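Local structure of secreted protein (Streptomyces lividans TK24, 5LXZ) at residues A214-D219 against Q425-R430; V323-G328 against M348-N353; K132-G135 against K140-V143; S462-L467 against L472-S477. The protein is a copper-binding metalloradical protein of the galactose oxidase-like AA5 family and probably works as a secreted oxidase. The protein carries 1 engineered substitution. All coordinates share one frame; numbering follows the deposited sequence. Where two conformers were deposited one is given.

Interaction 1: residues A214-D219 against Q425-R430; sequences ALDKKD and QDYRGR. With EDO (1,2-ethanediol), chain L; EDO (1,2-ethanediol), chain J.
Two torsions set up this meeting: the carboxylate of Asp216 stands anti to its main-chain nitrogen (chi1 -175°), and a bend in the Arg428 chain (chi3 62°) brings its guanidinium round to the same oxygen. The contact ties a turn just ahead of strand 218-222 to a loop of a Kelch propeller blade, the one linking strands 418-421 and 438-442. Asp216 OD2 takes both bonds. Tyr427 OH gives its proton to Asp216 OD2 at 2.7 Å, coming from the anti side, while Arg428 NH1 reaches Asp216 OD2 at 2.9 Å from the syn side in a salt bridge that lies near the guanidinium plane. Behind them, the CG of Arg428 rests on one face of the Tyr427 ring, and the side chain of Arg428 packs against the copper ligand Tyr460. An asparagine at Asp216 would remove the negative charge and would probably leave Arg428 without its ionic mate across this contact. The loop has its own clamp, in which Arg430 NE meets Asp426 OD2 at 2.7 Å while Tyr427 CB sits over the centre of the Arg430 guanidinium, 3.6 Å above its plane.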
loop_
_atom_site.group_PDB
_atom_site.type_symbol
_atom_site.label_atom_id
_atom_site.label_comp_id
_atom_site.label_asym_id
_atom_site.label_seq_id
_atom_site.Cartn_x
_atom_site.Cartn_y
_atom_site.Cartn_z
ATOM N N ALA A 214 -2.350 -16.850 14.370
ATOM C CA ALA A 214 -1.314 -17.533 13.665
ATOM C C ALA A 214 0.000 -17.399 14.453
ATOM O O ALA A 214 -0.049 -17.307 15.664
ATOM C CB ALA A 214 -1.263 -17.049 12.203
ATOM N N LEU A 215 1.134 -17.449 13.779
ATOM C CA LEU A 215 2.408 -17.484 14.455
ATOM C C LEU A 215 3.167 -16.189 14.533
ATOM O O LEU A 215 4.085 -16.061 15.372
ATOM C CB LEU A 215 3.257 -18.570 13.801
ATOM C CG LEU A 215 2.707 -19.974 14.005
ATOM C CD1 LEU A 215 3.583 -20.983 13.286
ATOM C CD2 LEU A 215 2.544 -20.323 15.475
ATOM N N ASP A 216 2.848 -15.218 13.687
ATOM C CA ASP A 216 3.442 -13.892 13.765
ATOM C C ASP A 216 2.420 -12.996 14.470
ATOM O O ASP A 216 1.563 -12.372 13.831
ATOM C CB ASP A 216 3.804 -13.420 12.349
ATOM C CG ASP A 216 4.534 -12.130 12.317
ATOM O OD1 ASP A 216 4.974 -11.613 13.382
ATOM O OD2 ASP A 216 4.629 -11.581 11.188
ATOM N N LYS A 217 2.494 -12.988 15.805
ATOM C CA LYS A 217 1.428 -12.524 16.699
ATOM C C LYS A 217 1.679 -11.127 17.217
ATOM O O LYS A 217 2.688 -10.891 17.893
ATOM C CB LYS A 217 1.351 -13.433 17.927
ATOM C CG LYS A 217 1.326 -14.893 17.627
ATOM C CD LYS A 217 1.295 -15.704 18.912
ATOM C CE LYS A 217 1.340 -17.167 18.612
ATOM N NZ LYS A 217 1.663 -17.936 19.869
ATOM N N LYS A 218 0.714 -10.242 16.997
ATOM C CA LYS A 218 0.880 -8.820 17.289
ATOM C C LYS A 218 -0.440 -8.242 17.849
ATOM O O LYS A 218 -1.513 -8.755 17.514
ATOM C CB LYS A 218 1.257 -8.119 15.992
ATOM C CG LYS A 218 2.591 -7.393 16.068
ATOM N N ASP A 219 -0.329 -7.258 18.760
ATOM C CA ASP A 219 -1.465 -6.462 19.311
ATOM C C ASP A 219 -1.357 -5.095 18.625
ATOM O O ASP A 219 -0.753 -4.167 19.155
ATOM C CB ASP A 219 -1.348 -6.358 20.839
ATOM C CG ASP A 219 -2.453 -5.508 21.483
ATOM O OD1 ASP A 219 -3.454 -5.182 20.797
ATOM O OD2 ASP A 219 -2.304 -5.159 22.690
ATOM N N GLN A 425 8.962 -15.576 -2.122
ATOM C CA GLN A 425 8.094 -16.675 -2.457
ATOM C C GLN A 425 7.139 -17.048 -1.316
ATOM O O GLN A 425 6.104 -17.682 -1.565
ATOM C CB GLN A 425 8.934 -17.885 -2.854
ATOM C CG GLN A 425 8.173 -19.007 -3.530
ATOM C CD GLN A 425 9.076 -20.012 -4.298
ATOM O OE1 GLN A 425 10.259 -19.831 -4.440
ATOM N NE2 GLN A 425 8.460 -21.040 -4.823
ATOM N N ASP A 426 7.497 -16.672 -0.085
ATOM C CA ASP A 426 6.688 -16.967 1.076
ATOM C C ASP A 426 6.536 -15.761 1.974
ATOM O O ASP A 426 7.205 -14.729 1.804
ATOM C CB ASP A 426 7.343 -18.156 1.808
ATOM C CG ASP A 426 6.371 -18.972 2.643
ATOM O OD1 ASP A 426 5.163 -18.632 2.831
ATOM O OD2 ASP A 426 6.869 -19.961 3.257
ATOM N N TYR A 427 5.666 -15.909 2.956
ATOM C CA TYR A 427 5.333 -14.885 3.947
ATOM C C TYR A 427 6.552 -14.275 4.595
ATOM O O TYR A 427 7.368 -14.988 5.144
ATOM C CB TYR A 427 4.393 -15.498 4.990
ATOM C CG TYR A 427 3.998 -14.567 6.092
ATOM C CD1 TYR A 427 2.960 -13.643 5.930
ATOM C CD2 TYR A 427 4.645 -14.613 7.322
ATOM C CE1 TYR A 427 2.581 -12.800 6.957
ATOM C CE2 TYR A 427 4.302 -13.770 8.360
ATOM C CZ TYR A 427 3.289 -12.829 8.163
ATOM O OH TYR A 427 2.933 -12.011 9.176
ATOM N N ARG A 428 6.702 -12.956 4.499
ATOM C CA ARG A 428 7.798 -12.238 5.124
ATOM C C ARG A 428 9.167 -12.844 4.840
ATOM O O ARG A 428 10.059 -12.855 5.721
ATOM C CB ARG A 428 7.557 -12.029 6.602
ATOM C CG ARG A 428 6.357 -11.134 6.890
ATOM C CD ARG A 428 6.290 -10.745 8.334
ATOM N NE ARG A 428 7.453 -9.971 8.735
ATOM C CZ ARG A 428 7.634 -9.480 9.945
ATOM N NH1 ARG A 428 6.761 -9.701 10.928
ATOM N NH2 ARG A 428 8.719 -8.785 10.192
ATOM N N GLY A 429 9.348 -13.322 3.617
ATOM C CA GLY A 429 10.637 -13.877 3.240
ATOM C C GLY A 429 11.045 -15.147 3.970
ATOM O O GLY A 429 12.221 -15.476 3.932
ATOM N N ARG A 430 10.130 -15.821 4.640
ATOM C CA ARG A 430 10.572 -16.952 5.468
ATOM C C ARG A 430 11.109 -18.056 4.542
ATOM O O ARG A 430 10.736 -18.186 3.365
ATOM C CB ARG A 430 9.460 -17.447 6.372
ATOM C CG ARG A 430 8.392 -18.211 5.633
ATOM C CD ARG A 430 7.232 -18.594 6.530
ATOM N NE ARG A 430 6.126 -19.035 5.711
ATOM C CZ ARG A 430 4.845 -18.974 6.049
ATOM N NH1 ARG A 430 4.483 -18.529 7.220
ATOM N NH2 ARG A 430 3.932 -19.350 5.176
HETATM C C1 EDO L . 9.176 -8.777 13.461
HETATM O O1 EDO L . 7.877 -8.194 13.453
HETATM C C2 EDO L . 10.288 -7.913 12.902
HETATM O O2 EDO L . 11.438 -8.760 12.615
HETATM C C1 EDO J . 4.678 -17.224 10.715
HETATM O O1 EDO J . 3.613 -17.931 10.048
HETATM C C2 EDO J . 5.706 -18.296 11.074
HETATM O O2 EDO J . 6.335 -18.691 9.888
#

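Interaction 2: residues V323-G328 against M348-N353; sequences VGRTPG and MLETAN. With ACT (acetate ion), chain E.
Glu350 OE2 is gripped twice. Arg325 NH1 gives it a salt-bridging hydrogen bond of 2.8 Å, and a water donates to Glu350 OE2 at 2.6 Å. The same water accepts a weak bond of 3.3 Å from Arg325 NH2, so guanidinium, carboxylate oxygen and water close a small ring. The direct bridge to the glutamate is single-pronged: the N-H of NH1 points nearly straight at the anti lone pair of OE2 (164°), and the two flat groups lie only 20° from coplanar. A bend at chi2 of Arg325 (-82°) carries the guanidinium across, for the CB itself does not aim at the other segment. Further down, the Leu349 CD1 methyl makes a van der Waals touch on the backbone oxygen Arg325 O at 4.0 Å. Leu349 to Ala352 form a type II beta turn, with Glu350 at its second position and Thr351 OG1 bonded back to Glu350 O at 2.6 Å. The contact thus joins a loop inside one propeller blade, ahead of strand 328-330, to the link that leads into the next blade at strand 353-356. Outside the pair, Glu350 OE1 takes the N-H of Gly374 and Arg325 NE bonds Pro320 O. With both carboxylate oxygens engaged and a positive group alongside, the buried glutamate is likely to keep its negative charge, and the bonds at NH1 and NE probably fix the guanidinium's rotation.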
loop_
_atom_site.group_PDB
_atom_site.type_symbol
_atom_site.label_atom_id
_atom_site.label_comp_id
_atom_site.label_asym_id
_atom_site.label_seq_id
_atom_site.Cartn_x
_atom_site.Cartn_y
_atom_site.Cartn_z
ATOM N N VAL A 323 -16.036 -10.622 2.591
ATOM C CA VAL A 323 -16.558 -9.292 2.425
ATOM C C VAL A 323 -15.390 -8.497 1.872
ATOM O O VAL A 323 -14.321 -8.437 2.484
ATOM C CB VAL A 323 -16.995 -8.645 3.752
ATOM C CG1 VAL A 323 -17.489 -7.241 3.519
ATOM C CG2 VAL A 323 -18.058 -9.519 4.424
ATOM N N GLY A 324 -15.610 -7.825 0.755
ATOM C CA GLY A 324 -14.614 -6.922 0.227
ATOM C C GLY A 324 -13.382 -7.571 -0.345
ATOM O O GLY A 324 -12.309 -6.978 -0.355
ATOM N N ARG A 325 -13.508 -8.823 -0.767
ATOM C CA ARG A 325 -12.410 -9.554 -1.278
ATOM C C ARG A 325 -12.493 -9.727 -2.778
ATOM O O ARG A 325 -11.572 -10.281 -3.379
ATOM C CB ARG A 325 -12.303 -10.929 -0.590
ATOM C CG ARG A 325 -12.083 -10.810 0.876
ATOM C CD ARG A 325 -10.656 -10.575 1.179
ATOM N NE ARG A 325 -10.408 -10.637 2.618
ATOM C CZ ARG A 325 -9.192 -10.730 3.152
ATOM N NH1 ARG A 325 -8.153 -10.906 2.376
ATOM N NH2 ARG A 325 -9.050 -10.746 4.480
ATOM N N THR A 326 -13.604 -9.322 -3.377
ATOM C CA THR A 326 -13.752 -9.495 -4.853
ATOM C C THR A 326 -13.405 -8.159 -5.540
ATOM O O THR A 326 -13.945 -7.132 -5.124
ATOM C CB THR A 326 -15.185 -9.863 -5.211
ATOM O OG1 THR A 326 -15.573 -11.027 -4.434
ATOM C CG2 THR A 326 -15.281 -10.257 -6.658
ATOM N N PRO A 327 -12.584 -8.171 -6.592
ATOM C CA PRO A 327 -12.391 -6.932 -7.372
ATOM C C PRO A 327 -13.701 -6.385 -7.881
ATOM O O PRO A 327 -14.648 -7.090 -8.149
ATOM C CB PRO A 327 -11.538 -7.374 -8.554
ATOM C CG PRO A 327 -10.920 -8.653 -8.150
ATOM C CD PRO A 327 -11.882 -9.312 -7.219
ATOM N N GLY A 328 -13.741 -5.079 -8.070
ATOM C CA GLY A 328 -14.943 -4.495 -8.626
ATOM C C GLY A 328 -14.865 -2.983 -8.725
ATOM O O GLY A 328 -13.902 -2.362 -8.358
ATOM N N MET A 348 -5.173 -15.356 -3.665
ATOM C CA MET A 348 -3.777 -14.889 -3.482
ATOM C C MET A 348 -3.694 -13.436 -3.864
ATOM O O MET A 348 -2.862 -13.068 -4.700
ATOM C CB MET A 348 -2.791 -15.711 -4.291
ATOM C CG MET A 348 -2.932 -17.183 -4.007
ATOM S SD MET A 348 -1.617 -18.083 -4.884
ATOM C CE MET A 348 -2.397 -19.648 -5.208
ATOM N N LEU A 349 -4.572 -12.617 -3.267
ATOM C CA LEU A 349 -4.558 -11.183 -3.534
ATOM C C LEU A 349 -3.944 -10.375 -2.408
ATOM O O LEU A 349 -3.559 -9.212 -2.643
ATOM C CB LEU A 349 -5.984 -10.716 -3.780
ATOM C CG LEU A 349 -6.563 -11.178 -5.118
ATOM C CD1 LEU A 349 -8.067 -10.855 -5.182
ATOM C CD2 LEU A 349 -5.823 -10.476 -6.247
ATOM N N GLU A 350 -3.778 -10.936 -1.218
ATOM C CA GLU A 350 -3.054 -10.219 -0.181
ATOM C C GLU A 350 -1.610 -10.055 -0.579
ATOM O O GLU A 350 -0.965 -11.004 -1.034
ATOM C CB GLU A 350 -3.125 -10.971 1.151
ATOM C CG GLU A 350 -4.528 -10.906 1.776
ATOM C CD GLU A 350 -4.614 -11.371 3.228
ATOM O OE1 GLU A 350 -3.556 -11.568 3.888
ATOM O OE2 GLU A 350 -5.768 -11.515 3.719
ATOM N N THR A 351 -1.058 -8.853 -0.414
ATOM C CA THR A 351 0.355 -8.572 -0.714
ATOM C C THR A 351 0.672 -8.562 -2.220
ATOM O O THR A 351 1.843 -8.584 -2.597
ATOM C CB THR A 351 1.348 -9.426 0.119
ATOM O OG1 THR A 351 1.516 -10.755 -0.435
ATOM C CG2 THR A 351 0.917 -9.508 1.547
ATOM N N ALA A 352 -0.340 -8.528 -3.078
ATOM C CA ALA A 352 -0.168 -8.302 -4.491
ATOM C C ALA A 352 0.042 -6.819 -4.774
ATOM O O ALA A 352 -0.420 -5.972 -3.996
ATOM C CB ALA A 352 -1.390 -8.775 -5.228
ATOM N N ASN A 353 0.694 -6.495 -5.872
ATOM C CA ASN A 353 0.793 -5.122 -6.300
ATOM C C ASN A 353 -0.261 -4.866 -7.357
ATOM O O ASN A 353 -0.760 -5.801 -8.018
ATOM C CB ASN A 353 2.230 -4.789 -6.742
ATOM C CG ASN A 353 2.602 -3.359 -6.457
ATOM O OD1 ASN A 353 1.771 -2.455 -6.690
ATOM N ND2 ASN A 353 3.760 -3.113 -5.922
HETATM C C ACT E . -18.797 -9.049 -0.968
HETATM O O ACT E . -18.787 -8.053 -0.229
HETATM O OXT ACT E . -17.794 -9.331 -1.654
HETATM C CH3 ACT E . -20.035 -9.902 -1.010
HETATM O O HOH W 1 -6.330 -11.457 6.231
#

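Interaction 3: residues K132-G135 against K140-V143; sequences KFTG and KTFV
Phe133 and Phe142 lie opposite one another in the backbone register as an antiparallel hydrogen-bonded pair, and the main chain supplies most of the bonds. Phe133 N donates to Phe142 O at 2.8 Å, Phe142 N returns a bond to Phe133 O at 2.9 Å, and Gly135 N reaches Lys140 O, also at 2.9 Å. CA-H...O contacts fill in between, the closest being Thr141 CA to Phe133 O at 3.2 Å. Among side chains, the one polar link is between the threonines of a non-hydrogen-bonded pair: Thr134 OG1 and Thr141 OG1 lie 2.8 Å apart, either able to donate. Both hydroxyls sit anti to their own carbonyl carbons (chi1 -58° and -63°), which lets them converge over the strands; Gln196 NE2, just past the end of strand 191-195, is a further partner for Thr134 OG1. A valine in place of Thr134 would probably leave the hydroxyl of Thr141 without its mate and break this polar cross-link. Apolar contact on the same face is modest, with Lys132 CB 4.0 Å from Thr141 CG2. The opposite face is aromatic: the ring edge of Phe133 meets Phe142 O, CD1 lying 3.6 Å from that oxygen, and both phenylalanines pack on Tyr193 and Val176 of neighbouring strands. Together the strands make an antiparallel beta hairpin, threonines on one face and buried rings on the other, in the GlxA beta barrel domain.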
loop_
_atom_site.group_PDB
_atom_site.type_symbol
_atom_site.label_atom_id
_atom_site.label_comp_id
_atom_site.label_asym_id
_atom_site.label_seq_id
_atom_site.Cartn_x
_atom_site.Cartn_y
_atom_site.Cartn_z
ATOM N N LYS A 132 -12.932 -22.351 25.433
ATOM C CA LYS A 132 -12.720 -22.699 24.032
ATOM C C LYS A 132 -13.566 -21.812 23.151
ATOM O O LYS A 132 -14.740 -21.572 23.442
ATOM C CB LYS A 132 -13.109 -24.131 23.786
ATOM C CG LYS A 132 -12.101 -25.137 24.304
ATOM C CD LYS A 132 -12.590 -26.563 24.164
ATOM C CE LYS A 132 -11.502 -27.557 24.554
ATOM N NZ LYS A 132 -11.887 -28.896 24.039
ATOM N N PHE A 133 -12.935 -21.292 22.093
ATOM C CA PHE A 133 -13.562 -20.388 21.136
ATOM C C PHE A 133 -13.407 -21.070 19.802
ATOM O O PHE A 133 -12.295 -21.429 19.435
ATOM C CB PHE A 133 -12.814 -19.069 21.101
ATOM C CG PHE A 133 -12.880 -18.289 22.359
ATOM C CD1 PHE A 133 -11.945 -18.524 23.368
ATOM C CD2 PHE A 133 -13.832 -17.291 22.533
ATOM C CE1 PHE A 133 -11.992 -17.770 24.533
ATOM C CE2 PHE A 133 -13.876 -16.527 23.708
ATOM C CZ PHE A 133 -12.948 -16.785 24.697
ATOM N N THR A 134 -14.507 -21.242 19.053
ATOM C CA THR A 134 -14.465 -21.974 17.772
ATOM C C THR A 134 -14.975 -21.056 16.660
ATOM O O THR A 134 -16.038 -20.474 16.776
ATOM C CB THR A 134 -15.274 -23.264 17.855
ATOM O OG1 THR A 134 -14.732 -24.062 18.911
ATOM C CG2 THR A 134 -15.214 -24.049 16.592
ATOM N N GLY A 135 -14.204 -20.949 15.576
ATOM C CA GLY A 135 -14.556 -20.033 14.505
ATOM C C GLY A 135 -15.774 -20.565 13.778
ATOM O O GLY A 135 -15.802 -21.713 13.301
ATOM N N LYS A 140 -12.098 -23.695 13.544
ATOM C CA LYS A 140 -10.887 -23.919 14.352
ATOM C C LYS A 140 -11.082 -23.430 15.767
ATOM O O LYS A 140 -11.777 -22.448 16.007
ATOM C CB LYS A 140 -9.673 -23.258 13.702
ATOM C CG LYS A 140 -9.323 -24.016 12.422
ATOM C CD LYS A 140 -8.129 -23.477 11.706
ATOM C CE LYS A 140 -7.947 -24.258 10.438
ATOM N NZ LYS A 140 -6.916 -23.621 9.619
ATOM N N THR A 141 -10.459 -24.120 16.722
ATOM C CA THR A 141 -10.628 -23.836 18.140
ATOM C C THR A 141 -9.351 -23.258 18.774
ATOM O O THR A 141 -8.245 -23.694 18.475
ATOM C CB THR A 141 -11.078 -25.109 18.877
ATOM O OG1 THR A 141 -12.362 -25.498 18.362
ATOM C CG2 THR A 141 -11.210 -24.894 20.361
ATOM N N PHE A 142 -9.562 -22.296 19.650
ATOM C CA PHE A 142 -8.519 -21.631 20.429
ATOM C C PHE A 142 -8.955 -21.538 21.844
ATOM O O PHE A 142 -10.154 -21.405 22.118
ATOM C CB PHE A 142 -8.193 -20.258 19.849
ATOM C CG PHE A 142 -7.771 -20.338 18.409
ATOM C CD1 PHE A 142 -8.729 -20.391 17.387
ATOM C CD2 PHE A 142 -6.442 -20.466 18.061
ATOM C CE1 PHE A 142 -8.345 -20.539 16.091
ATOM C CE2 PHE A 142 -6.060 -20.594 16.738
ATOM C CZ PHE A 142 -7.008 -20.657 15.761
ATOM N N VAL A 143 -7.983 -21.612 22.752
ATOM C CA VAL A 143 -8.252 -21.669 24.181
ATOM C C VAL A 143 -7.622 -20.485 24.895
ATOM O O VAL A 143 -6.465 -20.165 24.614
ATOM C CB VAL A 143 -7.644 -22.964 24.756
ATOM C CG1 VAL A 143 -8.145 -23.188 26.172
ATOM C CG2 VAL A 143 -7.998 -24.157 23.879
#

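Interaction 4: residues S462-L467 against L472-S477; sequences SGSILL and LMFFGS
Phe475 lays its ring over the backbone of Gly463, and the path from CB to the tip shows how. At CB the side chain turns between its own N and carbonyl carbon (chi1 64°), swinging CG over the neighbouring strand to 4.0 Å from Gly463 O. On one flank CD2 comes 3.5 Å from that same Gly463 O, and CE2 3.4 Å from Gly463 C. On the other flank CD1 and CE1 pass above Gly463 N, which lies under the middle of the ring. The tip, CZ, ends 3.4 Å from Gly463 CA, and that carbon lies over the ring face in a CH-pi contact, while Ile465 CG1 comes up to the ring edge at CE2. The lack of a side chain at Gly463 lets the ring lie this close. The two strands form a beta hairpin in a propeller blade, strand 462-466 at one edge and the N-terminal strand 14-18 at the other, so that the blade joins the two ends of the propeller chain. Their main chains pair tightly, Ile465 N to Met473 O and Met473 N to Ile465 O both at 2.8 Å. On the reverse face, Ser464 CB stands over the Phe474 ring, 3.6 Å from its centroid, and Ser464 OG turns to Ser411.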
loop_
_atom_site.group_PDB
_atom_site.type_symbol
_atom_site.label_atom_id
_atom_site.label_comp_id
_atom_site.label_asym_id
_atom_site.label_seq_id
_atom_site.Cartn_x
_atom_site.Cartn_y
_atom_site.Cartn_z
ATOM N N SER A 462 8.460 -3.057 1.944
ATOM C CA SER A 462 9.349 -2.556 0.901
ATOM C C SER A 462 8.607 -1.623 -0.011
ATOM O O SER A 462 7.376 -1.361 0.163
ATOM C CB SER A 462 9.927 -3.712 0.079
ATOM O OG SER A 462 10.546 -4.664 0.896
ATOM N N GLY A 463 9.331 -1.055 -0.989
ATOM C CA GLY A 463 8.663 -0.300 -2.014
ATOM C C GLY A 463 9.634 0.249 -3.022
ATOM O O GLY A 463 10.833 -0.011 -2.916
ATOM N N SER A 464 9.110 1.003 -3.987
ATOM C CA SER A 464 9.923 1.560 -5.055
ATOM C C SER A 464 9.335 2.862 -5.530
ATOM O O SER A 464 8.103 3.057 -5.512
ATOM C CB SER A 464 10.120 0.585 -6.202
ATOM O OG SER A 464 8.914 0.286 -6.872
ATOM N N ILE A 465 10.223 3.766 -5.939
ATOM C CA ILE A 465 9.869 5.120 -6.348
ATOM C C ILE A 465 10.652 5.501 -7.608
ATOM O O ILE A 465 11.895 5.488 -7.588
ATOM C CB ILE A 465 10.306 6.125 -5.231
ATOM C CG1 ILE A 465 9.724 5.736 -3.859
ATOM C CG2 ILE A 465 10.008 7.568 -5.612
ATOM C CD1 ILE A 465 8.251 5.965 -3.788
ATOM N N LEU A 466 9.935 5.905 -8.648
ATOM C CA LEU A 466 10.564 6.529 -9.821
ATOM C C LEU A 466 11.050 7.929 -9.475
ATOM O O LEU A 466 10.321 8.716 -8.880
ATOM C CB LEU A 466 9.570 6.629 -10.961
ATOM C CG LEU A 466 9.998 7.355 -12.244
ATOM C CD1 LEU A 466 11.153 6.628 -12.938
ATOM C CD2 LEU A 466 8.823 7.578 -13.200
ATOM N N LEU A 467 12.283 8.239 -9.856
ATOM C CA LEU A 467 12.879 9.526 -9.598
ATOM C C LEU A 467 12.847 10.399 -10.855
ATOM O O LEU A 467 12.779 9.881 -11.974
ATOM C CB LEU A 467 14.323 9.335 -9.126
ATOM C CG LEU A 467 14.519 8.435 -7.914
ATOM C CD1 LEU A 467 15.976 8.176 -7.618
ATOM C CD2 LEU A 467 13.874 9.003 -6.682
ATOM N N LEU A 472 15.355 4.656 -10.375
ATOM C CA LEU A 472 14.364 4.254 -9.362
ATOM C C LEU A 472 15.031 3.908 -8.063
ATOM O O LEU A 472 16.085 3.263 -8.031
ATOM C CB LEU A 472 13.556 3.091 -9.856
ATOM C CG LEU A 472 12.724 3.436 -11.085
ATOM C CD1 LEU A 472 13.376 2.885 -12.366
ATOM C CD2 LEU A 472 11.301 2.937 -10.969
ATOM N N MET A 473 14.392 4.301 -6.964
ATOM C CA MET A 473 14.883 3.985 -5.635
ATOM C C MET A 473 14.028 2.877 -5.055
ATOM O O MET A 473 12.796 2.912 -5.163
ATOM C CB MET A 473 14.844 5.209 -4.736
ATOM C CG MET A 473 15.435 4.997 -3.373
ATOM S SD MET A 473 14.305 4.346 -2.142
ATOM C CE MET A 473 13.352 5.828 -1.816
ATOM N N PHE A 474 14.690 1.915 -4.422
ATOM C CA PHE A 474 14.061 0.796 -3.753
ATOM C C PHE A 474 14.434 0.821 -2.292
ATOM O O PHE A 474 15.568 1.116 -1.913
ATOM C CB PHE A 474 14.523 -0.513 -4.390
ATOM C CG PHE A 474 13.831 -0.820 -5.685
ATOM C CD1 PHE A 474 14.140 -0.094 -6.854
ATOM C CD2 PHE A 474 12.879 -1.839 -5.779
ATOM C CE1 PHE A 474 13.494 -0.358 -8.072
ATOM C CE2 PHE A 474 12.270 -2.105 -6.993
ATOM C CZ PHE A 474 12.538 -1.362 -8.128
ATOM N N PHE A 475 13.457 0.537 -1.416
ATOM C CA PHE A 475 13.676 0.621 0.020
ATOM C C PHE A 475 12.996 -0.500 0.762
ATOM O O PHE A 475 12.103 -1.169 0.243
ATOM C CB PHE A 475 13.141 1.958 0.567
ATOM C CG PHE A 475 11.658 2.101 0.430
ATOM C CD1 PHE A 475 10.800 1.645 1.442
ATOM C CD2 PHE A 475 11.092 2.683 -0.692
ATOM C CE1 PHE A 475 9.419 1.761 1.329
ATOM C CE2 PHE A 475 9.708 2.794 -0.802
ATOM C CZ PHE A 475 8.884 2.326 0.211
ATOM N N GLY A 476 13.375 -0.662 2.020
ATOM C CA GLY A 476 12.688 -1.504 2.948
ATOM C C GLY A 476 13.073 -2.951 2.912
ATOM O O GLY A 476 14.101 -3.301 2.327
ATOM N N SER A 477 12.249 -3.746 3.600
ATOM C CA SER A 477 12.191 -5.211 3.676
ATOM C C SER A 477 12.338 -5.695 5.083
ATOM O O SER A 477 13.368 -5.456 5.742
ATOM C CB SER A 477 13.211 -5.941 2.809
ATOM O OG SER A 477 12.769 -7.288 2.723
#

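The four contacts run from propeller core to barrel domain. Interaction 4 is wholly buried, joining backbone hydrogen bonds to apolar side chains and ring faces; interaction 3 is also a hairpin, but it lies about 41 Å away between centres, in a barrel whose wall has a polar side. Interactions 1 and 2 hold loops instead of strands, and each rests on an arginine paired with a carboxylate. In 1 the oxygen is shared with a tyrosine in a partly buried place, whereas in 2 it is shared with a water in a buried one. The side chains of Arg428, Glu350 and Ser462, in interactions 1, 2 and 4, lie about 8, 11 and 10 Å from a bound copper ion.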